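Side-chain contact in carboxylesterase YBFK (Bacillus subtilis, PDB 4CCY), which hydrolyses carboxylic esters to an alcohol and a carboxylate as a bacterial carboxylesterase of the alpha/beta hydrolase superfamily: residues A[44-49]-A[112-117]. Sequence-based numbering, arbitrary orientation.
Sequences THIIAS and KDVFDS
The hydroxyl OG1 of Thr44, whose methyl lies against Val114, is held by two groups: the indole NE1 of Trp110, one helical turn before Val114, and the backbone O of Gly42, two residues earlier in the strand. Together these two bonds are consistent with a fixed chi1. With OG1 placed beside the backbone N (chi1 -65°), the remaining branch, CG2, is left anti to that N, and it is CG2 that reaches Val114 CG2, at 4.1 Å. The two side chains approach at about a right angle, one methyl against another.

Val114 uses its second methyl as well. CG1, anti to the backbone N (chi1 172°), extends to Ile46 CD1 at 4.2 Å, the end of the isoleucine's longer branch. The isoleucine and the valine lie alongside one another, pointing opposite ways. A single valine therefore meets two alternate residues of the strand, a different methyl for each, while the backbones stay well apart: the CA atoms of Thr44 and Val114 are 7.6 Å from each other.

In the alpha/beta hydrolase fold this is where a helix packs on one face of the central sheet: helix 104-118 lies against strand 42-49, which pairs antiparallel with both 33-37 and 82-86. Val86 also touches Thr44 and Ile46, so the apolar layer continues onto the neighbouring strand.

The direct contact is small, about 90 Å² counted over both sides, and wholly buried, with no hydrogen bond crossing between the segments. Polar links lie beside it: Asp113 OD1 forms a salt bridge with Arg40 NH2, and Ser117 OG hydrogen-bonds to Ser38 O, both partners in the turn leading into the strand.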
loop_
_atom_site.group_PDB
_atom_site.type_symbol
_atom_site.label_atom_id
_atom_site.label_comp_id
_atom_site.label_asym_id
_atom_site.label_seq_id
_atom_site.Cartn_x
_atom_site.Cartn_y
_atom_site.Cartn_z
ATOM N N THR A 44 -9.069 -10.745 7.442
ATOM C CA THR A 44 -8.103 -9.716 7.048
ATOM C C THR A 44 -7.363 -9.259 8.291
ATOM O O THR A 44 -7.996 -8.877 9.285
ATOM C CB THR A 44 -8.825 -8.519 6.382
ATOM O OG1 THR A 44 -9.415 -8.953 5.158
ATOM C CG2 THR A 44 -7.864 -7.347 6.105
ATOM N N HIS A 45 -6.029 -9.303 8.228
ATOM C CA HIS A 45 -5.181 -8.962 9.374
ATOM C C HIS A 45 -5.037 -7.477 9.532
ATOM O O HIS A 45 -4.824 -6.757 8.544
ATOM C CB HIS A 45 -3.814 -9.631 9.257
ATOM C CG HIS A 45 -2.988 -9.583 10.527
ATOM N ND1 HIS A 45 -2.056 -8.637 10.751
ATOM C CD2 HIS A 45 -2.968 -10.420 11.641
ATOM C CE1 HIS A 45 -1.472 -8.853 11.944
ATOM N NE2 HIS A 45 -2.024 -9.945 12.485
ATOM N N ILE A 46 -5.185 -7.013 10.779
ATOM C CA ILE A 46 -5.047 -5.591 11.135
ATOM C C ILE A 46 -4.007 -5.417 12.243
ATOM O O ILE A 46 -4.016 -6.162 13.220
ATOM C CB ILE A 46 -6.381 -5.005 11.680
ATOM C CG1 ILE A 46 -7.596 -5.431 10.835
ATOM C CG2 ILE A 46 -6.274 -3.494 11.912
ATOM C CD1 ILE A 46 -7.710 -4.801 9.466
ATOM N N ILE A 47 -3.124 -4.429 12.098
ATOM C CA ILE A 47 -2.325 -3.962 13.218
ATOM C C ILE A 47 -2.787 -2.547 13.578
ATOM O O ILE A 47 -2.645 -1.641 12.772
ATOM C CB ILE A 47 -0.817 -3.980 12.920
ATOM C CG1 ILE A 47 -0.368 -5.402 12.550
ATOM C CG2 ILE A 47 -0.041 -3.459 14.124
ATOM C CD1 ILE A 47 1.068 -5.523 12.076
ATOM N N ALA A 48 -3.347 -2.383 14.779
ATOM C CA ALA A 48 -3.931 -1.109 15.225
ATOM C C ALA A 48 -3.098 -0.420 16.313
ATOM O O ALA A 48 -2.668 -1.055 17.282
ATOM C CB ALA A 48 -5.359 -1.323 15.719
ATOM N N SER A 49 -2.872 0.876 16.146
ATOM C CA SER A 49 -2.076 1.655 17.109
ATOM C C SER A 49 -2.681 3.041 17.317
ATOM O O SER A 49 -3.563 3.448 16.573
ATOM C CB SER A 49 -0.627 1.778 16.634
ATOM O OG SER A 49 -0.191 0.591 15.980
ATOM N N LYS A 112 -14.870 -1.908 2.134
ATOM C CA LYS A 112 -16.112 -1.600 2.858
ATOM C C LYS A 112 -16.338 -2.569 4.017
ATOM O O LYS A 112 -16.694 -2.138 5.110
ATOM C CB LYS A 112 -17.338 -1.598 1.935
ATOM C CG LYS A 112 -17.475 -0.366 1.062
ATOM C CD LYS A 112 -18.825 -0.374 0.352
ATOM C CE LYS A 112 -18.763 0.447 -0.923
ATOM N NZ LYS A 112 -20.074 0.397 -1.625
ATOM N N ASP A 113 -16.109 -3.862 3.782
ATOM C CA ASP A 113 -16.206 -4.883 4.841
ATOM C C ASP A 113 -15.201 -4.616 5.967
ATOM O O ASP A 113 -15.519 -4.777 7.143
ATOM C CB ASP A 113 -15.930 -6.290 4.292
ATOM C CG ASP A 113 -17.053 -6.844 3.435
ATOM O OD1 ASP A 113 -18.105 -6.191 3.268
ATOM O OD2 ASP A 113 -16.866 -7.974 2.914
ATOM N N VAL A 114 -13.972 -4.250 5.598
ATOM C CA VAL A 114 -12.954 -3.902 6.598
ATOM C C VAL A 114 -13.454 -2.728 7.450
ATOM O O VAL A 114 -13.501 -2.826 8.666
ATOM C CB VAL A 114 -11.568 -3.608 5.972
ATOM C CG1 VAL A 114 -10.603 -3.069 7.014
ATOM C CG2 VAL A 114 -10.982 -4.862 5.327
ATOM N N PHE A 115 -13.853 -1.639 6.795
ATOM C CA PHE A 115 -14.453 -0.480 7.476
ATOM C C PHE A 115 -15.588 -0.909 8.409
ATOM O O PHE A 115 -15.603 -0.531 9.589
ATOM C CB PHE A 115 -14.989 0.530 6.453
ATOM C CG PHE A 115 -13.965 1.527 5.966
ATOM C CD1 PHE A 115 -12.740 1.110 5.433
ATOM C CD2 PHE A 115 -14.235 2.894 6.017
ATOM C CE1 PHE A 115 -11.814 2.037 4.959
ATOM C CE2 PHE A 115 -13.307 3.816 5.551
ATOM C CZ PHE A 115 -12.106 3.389 5.013
ATOM N N ASP A 116 -16.522 -1.697 7.864
ATOM C CA ASP A 116 -17.689 -2.179 8.607
ATOM C C ASP A 116 -17.316 -2.993 9.845
ATOM O O ASP A 116 -17.810 -2.715 10.945
ATOM C CB ASP A 116 -18.640 -2.972 7.694
ATOM C CG ASP A 116 -19.432 -2.071 6.750
ATOM O OD1 ASP A 116 -19.336 -0.834 6.881
ATOM O OD2 ASP A 116 -20.146 -2.597 5.872
ATOM N N SER A 117 -16.438 -3.976 9.669
ATOM C CA SER A 117 -15.978 -4.809 10.786
ATOM C C SER A 117 -15.190 -4.019 11.843
ATOM O O SER A 117 -15.102 -4.437 13.005
ATOM C CB SER A 117 -15.136 -5.977 10.275
ATOM O OG SER A 117 -15.923 -6.867 9.501
#